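Local coordinates for protein metagenomic carboxyl esterase MGS0156 (PDB 5D8M) that probably hydrolyses carboxylic ester bonds as a serine esterase of the alpha/beta-hydrolase fold, at residues D109-V114 with T121-T126; E115-A120 with L327-A332; H157-V162 with D223-A228; V164-V169 with L231-E236; D266-A269 with L274-G277. All blocks are in the same frame, centred on the assembly; numbering follows the deposited sequence.

In the fold
The five contacts lie around one parallel sheet. Interactions 1 and 2 share helix 111-116 at the edge strand 120-123 and touch each other, with the T121 hydroxyl bonded to E115; interaction 1 is partly buried and gripped by an arginine, whereas interaction 2 is buried and rests on tyrosine faces. Interactions 3 and 4 both join helix 159-170 to the region of helix 227-236: the first is buried beside the probable nucleophile elbow and carried by aliphatic carbons, the second lies farther from the centre and turns on one phenylalanine. Interaction 5, buried across the chain's centre from interactions 1 and 2, packs L268 on the asparagine of an Asx turn just before D276.

Interaction 1: residues D109-V114 with T121-T126; sequences DARPDV and TTLVRT
R111 runs out from its helix with CG anti to its own carbonyl carbon and then kinks at chi3 (67°), which brings the side of its guanidinium group to the hydroxyl of T121. The two residues tie the helix to the second strand of a beta-alpha-beta unit, made of strand 87-92, helix 111-116 and strand 120-123, at one edge of the parallel sheet. Two nitrogens grip one oxygen: R111 NE donates to T121 OG1 at 2.9 Å with an N-H...O angle of 156°, and R111 NH2 donates to the same OG1 over 3.1 Å along a more bent path. Both bonds lie nearly in the guanidinium plane. A weak third bond runs from NH2 to the T121 carbonyl oxygen. T121 OG1 is also hydrogen-bonded to the carboxylate of E115 one turn along the helix, so an acidic group probably balances some of the arginine's charge. A methionine here would lack these donors and is likely to leave T121 OG1 without its arginine partner and the strand more loosely tied to the helix. Beside this polar clasp, V114 CG2 meets T121 CG2 at 3.5 Å, a methyl contact on the buried side. At the far end, R111 NH1 rests 3.6 Å from L123 CB, and a water oxygen accepts from L123 N at 3.0 Å and, weakly, from R111 NH2.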
# COMPACT_ATOMS: atom_id res chain seq x y z
N ASP A 109 -8.98 -7.98 -9.05
CA ASP A 109 -8.69 -9.18 -9.82
C ASP A 109 -7.93 -10.24 -9.00
O ASP A 109 -7.72 -11.35 -9.48
CB ASP A 109 -7.92 -8.81 -11.09
CG ASP A 109 -6.61 -8.03 -10.82
OD1 ASP A 109 -6.34 -7.53 -9.68
OD2 ASP A 109 -5.86 -7.91 -11.82
N ALA A 110 -7.53 -9.89 -7.78
CA ALA A 110 -6.82 -10.82 -6.89
C ALA A 110 -7.72 -11.55 -5.88
O ALA A 110 -7.34 -12.56 -5.31
CB ALA A 110 -5.73 -10.07 -6.12
N ARG A 111 -8.91 -11.02 -5.64
CA ARG A 111 -9.77 -11.58 -4.60
C ARG A 111 -10.33 -12.98 -4.90
O ARG A 111 -10.42 -13.78 -3.96
CB ARG A 111 -10.89 -10.59 -4.30
CG ARG A 111 -10.30 -9.27 -3.75
CD ARG A 111 -11.36 -8.20 -3.62
NE ARG A 111 -12.34 -8.54 -2.58
CZ ARG A 111 -13.43 -7.82 -2.30
NH1 ARG A 111 -13.69 -6.71 -3.00
NH2 ARG A 111 -14.26 -8.22 -1.34
N PRO A 112 -10.67 -13.31 -6.16
CA PRO A 112 -11.05 -14.72 -6.39
C PRO A 112 -9.95 -15.72 -6.00
O PRO A 112 -10.25 -16.77 -5.42
CB PRO A 112 -11.31 -14.77 -7.90
CG PRO A 112 -11.78 -13.37 -8.23
CD PRO A 112 -10.91 -12.49 -7.37
N ASP A 113 -8.69 -15.39 -6.28
CA ASP A 113 -7.63 -16.35 -6.00
C ASP A 113 -7.43 -16.52 -4.50
O ASP A 113 -7.25 -17.64 -4.03
CB ASP A 113 -6.29 -15.94 -6.62
CG ASP A 113 -5.14 -16.83 -6.15
OD1 ASP A 113 -4.99 -17.94 -6.71
OD2 ASP A 113 -4.39 -16.41 -5.23
N VAL A 114 -7.47 -15.45 -3.73
CA VAL A 114 -7.15 -15.67 -2.32
C VAL A 114 -8.34 -16.33 -1.63
O VAL A 114 -8.17 -17.11 -0.71
CB VAL A 114 -6.71 -14.37 -1.60
CG1 VAL A 114 -5.43 -13.78 -2.25
CG2 VAL A 114 -7.81 -13.33 -1.56
N THR A 121 -12.20 -11.84 2.15
CA THR A 121 -11.80 -10.46 1.87
C THR A 121 -12.97 -9.50 2.05
O THR A 121 -14.10 -9.82 1.69
CB THR A 121 -11.26 -10.28 0.42
OG1 THR A 121 -12.30 -10.52 -0.53
CG2 THR A 121 -10.12 -11.24 0.14
N THR A 122 -12.67 -8.34 2.59
CA THR A 122 -13.62 -7.24 2.68
C THR A 122 -12.97 -6.00 2.12
O THR A 122 -11.84 -5.70 2.48
CB THR A 122 -14.04 -6.98 4.15
OG1 THR A 122 -14.84 -8.07 4.61
CG2 THR A 122 -14.83 -5.70 4.26
N LEU A 123 -13.65 -5.30 1.22
CA LEU A 123 -13.16 -4.03 0.73
C LEU A 123 -13.80 -2.85 1.49
O LEU A 123 -15.01 -2.71 1.54
CB LEU A 123 -13.46 -3.89 -0.77
CG LEU A 123 -13.12 -2.54 -1.41
CD1 LEU A 123 -11.62 -2.23 -1.31
CD2 LEU A 123 -13.55 -2.55 -2.88
N VAL A 124 -12.97 -1.98 2.05
CA VAL A 124 -13.47 -0.80 2.73
C VAL A 124 -13.56 0.38 1.74
O VAL A 124 -12.63 0.64 0.98
CB VAL A 124 -12.56 -0.42 3.91
CG1 VAL A 124 -13.06 0.88 4.59
CG2 VAL A 124 -12.53 -1.58 4.90
N ARG A 125 -14.71 1.04 1.71
CA ARG A 125 -14.82 2.27 0.93
C ARG A 125 -14.42 3.43 1.83
O ARG A 125 -15.07 3.66 2.85
CB ARG A 125 -16.24 2.47 0.38
CG ARG A 125 -16.41 3.80 -0.35
CD ARG A 125 -17.74 3.87 -1.10
NE ARG A 125 -17.97 5.21 -1.62
CZ ARG A 125 -18.93 5.54 -2.48
NH1 ARG A 125 -19.77 4.62 -2.95
NH2 ARG A 125 -19.05 6.80 -2.87
N THR A 126 -13.34 4.10 1.49
CA THR A 126 -12.91 5.32 2.18
C THR A 126 -13.24 6.54 1.33
O THR A 126 -13.60 6.40 0.15
CB THR A 126 -11.39 5.30 2.46
OG1 THR A 126 -10.67 5.23 1.22
CG2 THR A 126 -10.99 4.12 3.34
O HOH W 1 -16.40 -6.29 0.43

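Interaction 2: residues E115-A120 with L327-A332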
# COMPACT_ATOMS: atom_id res chain seq x y z
N GLU A 115 -9.55 -16.09 -2.13
CA GLU A 115 -10.74 -16.72 -1.56
C GLU A 115 -10.81 -18.22 -1.89
O GLU A 115 -11.27 -19.03 -1.08
CB GLU A 115 -12.00 -16.00 -2.03
CG GLU A 115 -12.11 -14.62 -1.38
CD GLU A 115 -13.40 -13.90 -1.70
OE1 GLU A 115 -14.20 -14.44 -2.49
OE2 GLU A 115 -13.61 -12.80 -1.14
N ARG A 116 -10.32 -18.58 -3.06
CA ARG A 116 -10.14 -19.99 -3.37
C ARG A 116 -9.31 -20.68 -2.29
O ARG A 116 -9.58 -21.83 -1.91
CB ARG A 116 -9.47 -20.16 -4.72
CG ARG A 116 -8.68 -21.43 -4.88
CD ARG A 116 -8.42 -21.68 -6.35
NE ARG A 116 -9.67 -21.87 -7.08
CZ ARG A 116 -9.79 -21.86 -8.40
NH1 ARG A 116 -8.73 -21.66 -9.17
NH2 ARG A 116 -10.99 -22.06 -8.95
N TYR A 117 -8.30 -19.97 -1.80
CA TYR A 117 -7.37 -20.59 -0.86
C TYR A 117 -7.61 -20.25 0.60
O TYR A 117 -6.70 -20.35 1.42
CB TYR A 117 -5.93 -20.25 -1.25
CG TYR A 117 -5.54 -20.96 -2.51
CD1 TYR A 117 -5.40 -22.34 -2.53
CD2 TYR A 117 -5.36 -20.27 -3.70
CE1 TYR A 117 -5.06 -23.01 -3.69
CE2 TYR A 117 -5.02 -20.93 -4.88
CZ TYR A 117 -4.87 -22.30 -4.87
OH TYR A 117 -4.52 -22.97 -6.02
N GLY A 118 -8.84 -19.87 0.92
CA GLY A 118 -9.32 -19.84 2.30
C GLY A 118 -9.20 -18.50 3.00
O GLY A 118 -9.41 -18.41 4.21
N TYR A 119 -8.87 -17.46 2.25
CA TYR A 119 -8.76 -16.13 2.84
C TYR A 119 -9.99 -15.31 2.45
O TYR A 119 -10.20 -15.04 1.26
CB TYR A 119 -7.45 -15.45 2.40
CG TYR A 119 -6.21 -16.23 2.81
CD1 TYR A 119 -5.75 -16.17 4.12
CD2 TYR A 119 -5.52 -17.03 1.90
CE1 TYR A 119 -4.62 -16.89 4.53
CE2 TYR A 119 -4.38 -17.76 2.30
CZ TYR A 119 -3.95 -17.67 3.63
OH TYR A 119 -2.83 -18.36 4.06
N ALA A 120 -10.79 -14.93 3.44
CA ALA A 120 -11.93 -14.03 3.19
C ALA A 120 -11.42 -12.62 2.90
O ALA A 120 -10.33 -12.24 3.33
CB ALA A 120 -12.91 -14.04 4.39
N LEU A 327 0.64 -11.78 -5.68
CA LEU A 327 1.14 -10.89 -4.63
C LEU A 327 0.25 -10.95 -3.39
O LEU A 327 0.77 -11.08 -2.28
CB LEU A 327 1.22 -9.43 -5.12
CG LEU A 327 1.84 -8.42 -4.13
CD1 LEU A 327 3.38 -8.59 -4.02
CD2 LEU A 327 1.50 -6.97 -4.56
N LEU A 328 -1.07 -10.85 -3.58
CA LEU A 328 -1.99 -10.85 -2.45
C LEU A 328 -2.01 -12.22 -1.75
O LEU A 328 -2.05 -12.29 -0.52
CB LEU A 328 -3.40 -10.48 -2.90
CG LEU A 328 -4.44 -10.22 -1.80
CD1 LEU A 328 -4.00 -9.02 -0.94
CD2 LEU A 328 -5.84 -9.98 -2.40
N GLU A 329 -2.00 -13.30 -2.53
CA GLU A 329 -1.90 -14.62 -1.94
C GLU A 329 -0.59 -14.81 -1.16
O GLU A 329 -0.60 -15.38 -0.06
CB GLU A 329 -2.05 -15.70 -3.03
CG GLU A 329 -2.21 -17.08 -2.42
CD GLU A 329 -2.12 -18.22 -3.44
OE1 GLU A 329 -2.50 -18.02 -4.63
OE2 GLU A 329 -1.65 -19.31 -3.05
N ALA A 330 0.53 -14.34 -1.71
CA ALA A 330 1.80 -14.43 -0.99
C ALA A 330 1.74 -13.64 0.32
O ALA A 330 2.23 -14.10 1.36
CB ALA A 330 2.98 -13.93 -1.89
N ILE A 331 1.15 -12.45 0.27
CA ILE A 331 0.98 -11.65 1.47
C ILE A 331 0.20 -12.45 2.53
O ILE A 331 0.68 -12.59 3.66
CB ILE A 331 0.24 -10.33 1.18
CG1 ILE A 331 1.14 -9.38 0.38
CG2 ILE A 331 -0.32 -9.68 2.47
CD1 ILE A 331 0.34 -8.24 -0.24
N ALA A 332 -0.97 -12.97 2.17
CA ALA A 332 -1.80 -13.76 3.08
C ALA A 332 -1.05 -14.94 3.68
O ALA A 332 -1.18 -15.22 4.86
CB ALA A 332 -3.09 -14.25 2.37
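The face of the Y119 ring receives the methyl group of A332, and this is the tight half of the contact. A332 CB stands 3.5 Å from the ring centroid and only 1° off the ring normal, a CH-pi contact so well centred that all six ring carbons are about equally far from the methyl. With CG anti to its carbonyl carbon (chi1 -60°), the Y119 side chain reaches across to the helix, and its hydroxyl is hydrogen-bonded to E336 one turn beyond A332. A valine in place of Y119 would lack both ring and hydroxyl, and would probably leave A332 CB poorly covered and E336 without this partner. The other half is looser and lies nearer the solvent. There Y117, partly exposed, sits between E329 OE2 over one face, with OE1 beside CD2, and the aliphatic CG of R116 over the other. E329 OE1 comes no closer than 3.8 Å to Y117 CD2, and the ring and carboxylate planes are inclined by 29°, so the glutamate merely rests against the ring. OE1 is hydrogen-bonded to H48, and OE2 forms a salt bridge with R333; the D113 carboxylate also lies close to OE1, which may favour a shared proton. The two tyrosines flank G118, whose positive phi (95°) places it at the C-prime position of a Schellman motif; Y119 N bonds to V114 O and G118 N to E115 O. The motif ends helix 111-116 and turns the chain into strand 120-123 of a beta-alpha-beta unit packed against helix 324-338.

Interaction 3: residues H157-V162 with D223-A228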
# COMPACT_ATOMS: atom_id res chain seq x y z
N HIS A 157 -3.28 0.22 0.64
CA HIS A 157 -2.55 0.79 -0.48
C HIS A 157 -2.47 2.31 -0.32
O HIS A 157 -3.47 2.96 0.04
CB HIS A 157 -3.23 0.41 -1.82
CG HIS A 157 -2.57 0.99 -3.04
ND1 HIS A 157 -3.23 1.82 -3.92
CD2 HIS A 157 -1.32 0.83 -3.53
CE1 HIS A 157 -2.42 2.14 -4.91
NE2 HIS A 157 -1.26 1.55 -4.70
N SER A 158 -1.28 2.85 -0.56
CA SER A 158 -1.11 4.30 -0.61
C SER A 158 -1.56 4.98 0.69
O SER A 158 -1.15 4.63 1.79
CB SER A 158 -1.88 4.83 -1.81
OG SER A 158 -1.59 6.19 -2.07
N LYS A 159 -2.46 5.96 0.55
CA LYS A 159 -2.98 6.67 1.72
C LYS A 159 -3.76 5.75 2.68
O LYS A 159 -3.93 6.04 3.88
CB LYS A 159 -3.85 7.85 1.27
CG LYS A 159 -4.37 8.72 2.44
CD LYS A 159 -5.02 10.01 1.94
CE LYS A 159 -5.90 10.62 3.03
NZ LYS A 159 -7.11 9.73 3.30
N GLY A 160 -4.27 4.63 2.16
CA GLY A 160 -5.01 3.69 2.99
C GLY A 160 -4.20 3.17 4.16
O GLY A 160 -4.73 2.88 5.24
N ALA A 161 -2.89 3.05 3.94
CA ALA A 161 -2.01 2.57 4.99
C ALA A 161 -2.01 3.51 6.18
O ALA A 161 -2.00 3.06 7.32
CB ALA A 161 -0.58 2.39 4.44
N VAL A 162 -2.01 4.81 5.94
CA VAL A 162 -1.93 5.72 7.07
C VAL A 162 -3.31 6.06 7.59
O VAL A 162 -3.42 6.38 8.76
CB VAL A 162 -1.14 6.98 6.72
CG1 VAL A 162 0.32 6.58 6.42
CG2 VAL A 162 -1.73 7.69 5.53
N ASP A 223 -3.25 17.20 3.09
CA ASP A 223 -2.61 17.48 4.39
C ASP A 223 -2.13 16.19 5.05
O ASP A 223 -1.10 16.16 5.73
CB ASP A 223 -3.58 18.18 5.33
CG ASP A 223 -3.93 19.58 4.88
OD1 ASP A 223 -3.25 20.13 3.98
OD2 ASP A 223 -4.92 20.13 5.42
N SER A 224 -2.90 15.13 4.85
CA SER A 224 -2.59 13.85 5.47
C SER A 224 -1.38 13.20 4.83
O SER A 224 -0.80 12.28 5.40
CB SER A 224 -3.80 12.91 5.38
OG SER A 224 -4.85 13.39 6.17
N LEU A 225 -1.02 13.66 3.63
CA LEU A 225 0.09 13.09 2.88
C LEU A 225 1.36 13.94 2.90
O LEU A 225 2.36 13.58 2.28
CB LEU A 225 -0.34 12.85 1.43
CG LEU A 225 -1.41 11.75 1.35
CD1 LEU A 225 -1.99 11.62 -0.07
CD2 LEU A 225 -0.78 10.44 1.84
N LYS A 226 1.34 15.07 3.61
CA LYS A 226 2.53 15.91 3.68
C LYS A 226 3.58 15.25 4.56
O LYS A 226 3.27 14.73 5.63
CB LYS A 226 2.21 17.32 4.20
CG LYS A 226 1.39 18.11 3.19
CD LYS A 226 1.02 19.49 3.67
CE LYS A 226 0.11 20.16 2.63
NZ LYS A 226 -0.20 21.55 3.03
N ARG A 227 4.81 15.27 4.09
CA ARG A 227 5.91 14.63 4.78
C ARG A 227 6.03 15.13 6.24
O ARG A 227 6.15 14.33 7.16
CB ARG A 227 7.22 14.88 4.02
CG ARG A 227 8.46 14.47 4.77
CD ARG A 227 9.71 14.65 3.91
NE ARG A 227 9.80 13.62 2.89
CZ ARG A 227 10.79 13.52 2.02
NH1 ARG A 227 11.77 14.41 2.04
NH2 ARG A 227 10.80 12.53 1.13
N ALA A 228 5.98 16.44 6.44
CA ALA A 228 6.05 17.03 7.78
C ALA A 228 4.96 16.44 8.69
O ALA A 228 5.21 16.03 9.81
CB ALA A 228 5.92 18.54 7.70
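K159 lays its aliphatic stem across the side chain of L225, and every close approach between the two segments is of this apolar kind. The two side chains cross at about a right angle, with K159 CD 4.0 Å from L225 CD1 and K159 CG 4.0 Å from L225 CD2. Farther out, K159 CE meets S224 CB at 3.9 Å. The polar ends of K159 and S224 find their partners outside the two segments. Because the lysine chain bends only at chi4 (-67°), its carbons stay against L225 while NZ swings aside to a salt bridge with D163 and a hydrogen bond with the carbonyl oxygen of W130. S224 OG is likewise occupied, bonded to the backbone N of S132 and the carbonyl oxygen of E220. Backbone bonds shape each segment. D223 to K226 form a type I turn leading into helix 227-236. On the other side, strand 151-157 passes into helix 159-170 through S158 at positive phi (57°), a strand-turn-helix geometry consistent with the nucleophile elbow of alpha/beta-hydrolases. G160 N bonds to H157 O at 2.8 Å, and a side chain at G160 would run into that same oxygen. The chemistry thus divides K159 in two: its methylene groups serve as hydrophobic surface for the S224-L225 turn beside the probable elbow, while its buried ammonium group is probably neutralised by D163.

Interaction 4: residues V164-V169 with L231-E236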
# COMPACT_ATOMS: atom_id res chain seq x y z
N VAL A 164 -5.27 3.61 8.11
CA VAL A 164 -5.34 2.50 9.07
C VAL A 164 -4.45 2.75 10.30
O VAL A 164 -4.89 2.53 11.43
CB VAL A 164 -4.98 1.15 8.40
CG1 VAL A 164 -4.77 0.04 9.44
CG2 VAL A 164 -6.10 0.72 7.43
N LEU A 165 -3.22 3.23 10.09
CA LEU A 165 -2.35 3.51 11.24
C LEU A 165 -2.97 4.57 12.17
O LEU A 165 -2.90 4.45 13.39
CB LEU A 165 -0.96 3.98 10.77
CG LEU A 165 -0.08 2.94 10.06
CD1 LEU A 165 1.37 3.44 9.81
CD2 LEU A 165 -0.08 1.59 10.82
N GLU A 166 -3.57 5.60 11.59
CA GLU A 166 -4.21 6.61 12.43
C GLU A 166 -5.38 5.99 13.19
O GLU A 166 -5.62 6.34 14.34
CB GLU A 166 -4.67 7.81 11.59
CG GLU A 166 -3.47 8.55 10.94
CD GLU A 166 -3.66 10.06 10.74
OE1 GLU A 166 -4.74 10.61 11.06
OE2 GLU A 166 -2.69 10.69 10.26
N ALA A 167 -6.10 5.08 12.55
CA ALA A 167 -7.20 4.38 13.22
C ALA A 167 -6.67 3.55 14.40
O ALA A 167 -7.23 3.58 15.50
CB ALA A 167 -7.94 3.49 12.22
N LEU A 168 -5.59 2.81 14.19
CA LEU A 168 -5.03 1.95 15.25
C LEU A 168 -4.57 2.77 16.45
O LEU A 168 -4.70 2.38 17.59
CB LEU A 168 -3.87 1.12 14.70
CG LEU A 168 -4.34 0.08 13.68
CD1 LEU A 168 -3.18 -0.64 13.08
CD2 LEU A 168 -5.25 -0.93 14.39
N VAL A 169 -4.03 3.95 16.16
CA VAL A 169 -3.61 4.85 17.21
C VAL A 169 -4.80 5.50 17.92
O VAL A 169 -4.76 5.74 19.12
CB VAL A 169 -2.68 5.95 16.65
CG1 VAL A 169 -2.47 7.05 17.68
CG2 VAL A 169 -1.34 5.33 16.25
N LEU A 231 5.66 12.47 9.26
CA LEU A 231 6.83 12.25 10.13
C LEU A 231 6.52 12.63 11.58
O LEU A 231 6.94 11.95 12.51
CB LEU A 231 8.03 13.04 9.64
CG LEU A 231 8.70 12.42 8.40
CD1 LEU A 231 9.81 13.31 7.91
CD2 LEU A 231 9.21 11.03 8.71
N ARG A 232 5.78 13.72 11.75
CA ARG A 232 5.36 14.16 13.07
C ARG A 232 4.44 13.12 13.75
O ARG A 232 4.55 12.88 14.96
CB ARG A 232 4.66 15.52 12.96
CG ARG A 232 3.77 15.85 14.13
CD ARG A 232 4.25 17.04 14.88
NE ARG A 232 4.15 18.27 14.09
CZ ARG A 232 4.41 19.48 14.58
NH1 ARG A 232 4.78 19.62 15.84
NH2 ARG A 232 4.29 20.55 13.81
N PHE A 233 3.54 12.53 12.97
CA PHE A 233 2.68 11.46 13.49
C PHE A 233 3.52 10.33 14.05
O PHE A 233 3.24 9.84 15.14
CB PHE A 233 1.77 10.91 12.39
CG PHE A 233 0.99 9.69 12.79
CD1 PHE A 233 -0.16 9.81 13.54
CD2 PHE A 233 1.39 8.42 12.38
CE1 PHE A 233 -0.91 8.68 13.89
CE2 PHE A 233 0.65 7.30 12.73
CZ PHE A 233 -0.50 7.43 13.47
N LEU A 234 4.54 9.92 13.30
CA LEU A 234 5.36 8.77 13.71
C LEU A 234 6.29 9.15 14.86
O LEU A 234 6.65 8.30 15.65
CB LEU A 234 6.18 8.24 12.52
CG LEU A 234 5.36 7.47 11.48
CD1 LEU A 234 6.22 7.13 10.27
CD2 LEU A 234 4.81 6.20 12.08
N ALA A 235 6.69 10.42 14.93
CA ALA A 235 7.50 10.89 16.06
C ALA A 235 6.69 10.94 17.35
O ALA A 235 7.25 10.79 18.44
CB ALA A 235 8.09 12.28 15.77
N GLU A 236 5.39 11.16 17.23
CA GLU A 236 4.55 11.49 18.39
C GLU A 236 3.69 10.33 18.90
O GLU A 236 3.22 10.37 20.03
CB GLU A 236 3.64 12.68 18.07
CG GLU A 236 4.39 14.02 17.96
CD GLU A 236 3.46 15.21 17.73
OE1 GLU A 236 3.90 16.36 17.93
OE2 GLU A 236 2.30 14.99 17.34
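Helix segments 164-169 and 231-236 run in roughly the same direction, their axes inclined by 30° and 12.0 Å apart at closest approach, with the CA atoms of E166 and F233 the nearest pair. That wide spacing is bridged by F233, whose CG lies anti to its backbone N (chi1 172°) and whose ring reaches to the side of helix 159-170, CZ foremost. The ring touches three residues in three ways. E166 CG lies over one face, 3.9 Å from F233 CE1; the carbonyl oxygen of L165 meets the ring near its plane at the edge, 3.8 Å from F233 CZ; and V169 CG2 comes in obliquely to 3.6 Å from the same CZ. L165 CB adds a looser apolar contact with CE2. Helix 159-170 follows what is probably the nucleophile elbow of an alpha/beta-hydrolase fold, and it packs by V164 and L168 on strands 151-157 and 178-184. F233 packs instead on a flank formed by L165, E166 and V169. Beyond CG, the carboxylate plane of E166 is inclined 19° to the ring, offset from its centre, and its OE2 forms a salt bridge with R230 of the same helix as F233. This ionic link spans the two helices next to the apolar contact. The F233 ring also meets H237, just past the helix end, with their planes about 40° apart.

Interaction 5: residues D266-A269 with L274-G277; sequences DILA and LNDG
L268 presses its CB against the flat side of the N275 amide, 3.6 Å from N275 CG and nearly as close to OD1 and ND2. N275 is the first residue of an Asx turn, so the C-terminal part of helix 262-269 is packed on the side chain that shapes the following loop. L268 CD1 reaches on to G277 O at 3.7 Å, and A269 CB lies 4.1 Å from N275 ND2. None of these contacts across the segments is a hydrogen bond. What fixes the amide comes from its own loop. With CG between the backbone N and the carbonyl carbon (chi1 79°), N275 OD1 accepts from G277 N at 2.8 Å, the donor tilted 24° from the carbonyl plane, while ND2 is bonded to the carbonyl oxygen of D272. Both the oxygen and the nitrogen of the amide are thereby hydrogen-bonded, which fixes its rotation. L193 and P192 also touch L268. Farther out, the turn presents D276, whose OD2 is bonded to H299 ND1; in one of two conformers of S158, H299 NE2 is weakly hydrogen-bonded to S158 OG, and the D276-H299-S158 series is consistent with a catalytic triad. The other carboxylate oxygen, D276 OD1, is held by the backbone nitrogens of L278 and V279.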
# COMPACT_ATOMS: atom_id res chain seq x y z
N ASP A 266 9.38 11.48 -12.59
CA ASP A 266 10.53 12.27 -12.99
C ASP A 266 10.92 13.28 -11.91
O ASP A 266 12.10 13.55 -11.71
CB ASP A 266 10.27 12.99 -14.32
CG ASP A 266 10.30 12.04 -15.53
OD1 ASP A 266 10.82 10.90 -15.42
OD2 ASP A 266 9.84 12.47 -16.61
N ILE A 267 9.94 13.81 -11.20
CA ILE A 267 10.23 14.69 -10.09
C ILE A 267 10.96 13.93 -8.97
O ILE A 267 12.01 14.38 -8.49
CB ILE A 267 8.96 15.32 -9.54
CG1 ILE A 267 8.34 16.22 -10.61
CG2 ILE A 267 9.28 16.15 -8.29
CD1 ILE A 267 6.98 16.75 -10.22
N LEU A 268 10.40 12.81 -8.57
CA LEU A 268 10.95 12.02 -7.47
C LEU A 268 12.33 11.45 -7.82
O LEU A 268 13.24 11.42 -6.96
CB LEU A 268 9.99 10.90 -7.08
CG LEU A 268 8.62 11.34 -6.54
CD1 LEU A 268 7.78 10.15 -6.12
CD2 LEU A 268 8.80 12.28 -5.38
N ALA A 269 12.50 11.05 -9.07
CA ALA A 269 13.76 10.46 -9.53
C ALA A 269 14.93 11.43 -9.49
O ALA A 269 16.06 11.00 -9.56
CB ALA A 269 13.61 9.90 -10.93
N LEU A 274 14.32 5.02 -6.89
CA LEU A 274 13.54 3.90 -6.36
C LEU A 274 12.24 4.47 -5.84
O LEU A 274 12.08 4.67 -4.64
CB LEU A 274 14.28 3.15 -5.25
CG LEU A 274 15.30 2.11 -5.73
CD1 LEU A 274 16.43 2.72 -6.53
CD2 LEU A 274 15.88 1.37 -4.53
N ASN A 275 11.34 4.76 -6.77
CA ASN A 275 10.04 5.33 -6.45
C ASN A 275 9.01 4.76 -7.43
O ASN A 275 9.36 4.41 -8.55
CB ASN A 275 10.06 6.86 -6.53
CG ASN A 275 9.98 7.37 -7.97
OD1 ASN A 275 8.88 7.53 -8.53
ND2 ASN A 275 11.13 7.69 -8.56
N ASP A 276 7.75 4.70 -7.01
CA ASP A 276 6.73 4.05 -7.84
C ASP A 276 5.92 5.06 -8.65
O ASP A 276 4.90 4.71 -9.23
CB ASP A 276 5.79 3.21 -6.98
CG ASP A 276 4.97 4.04 -6.00
OD1 ASP A 276 4.85 5.27 -6.14
OD2 ASP A 276 4.39 3.43 -5.08
N GLY A 277 6.39 6.30 -8.69
CA GLY A 277 5.70 7.36 -9.39
C GLY A 277 5.16 8.38 -8.41
O GLY A 277 5.15 9.56 -8.72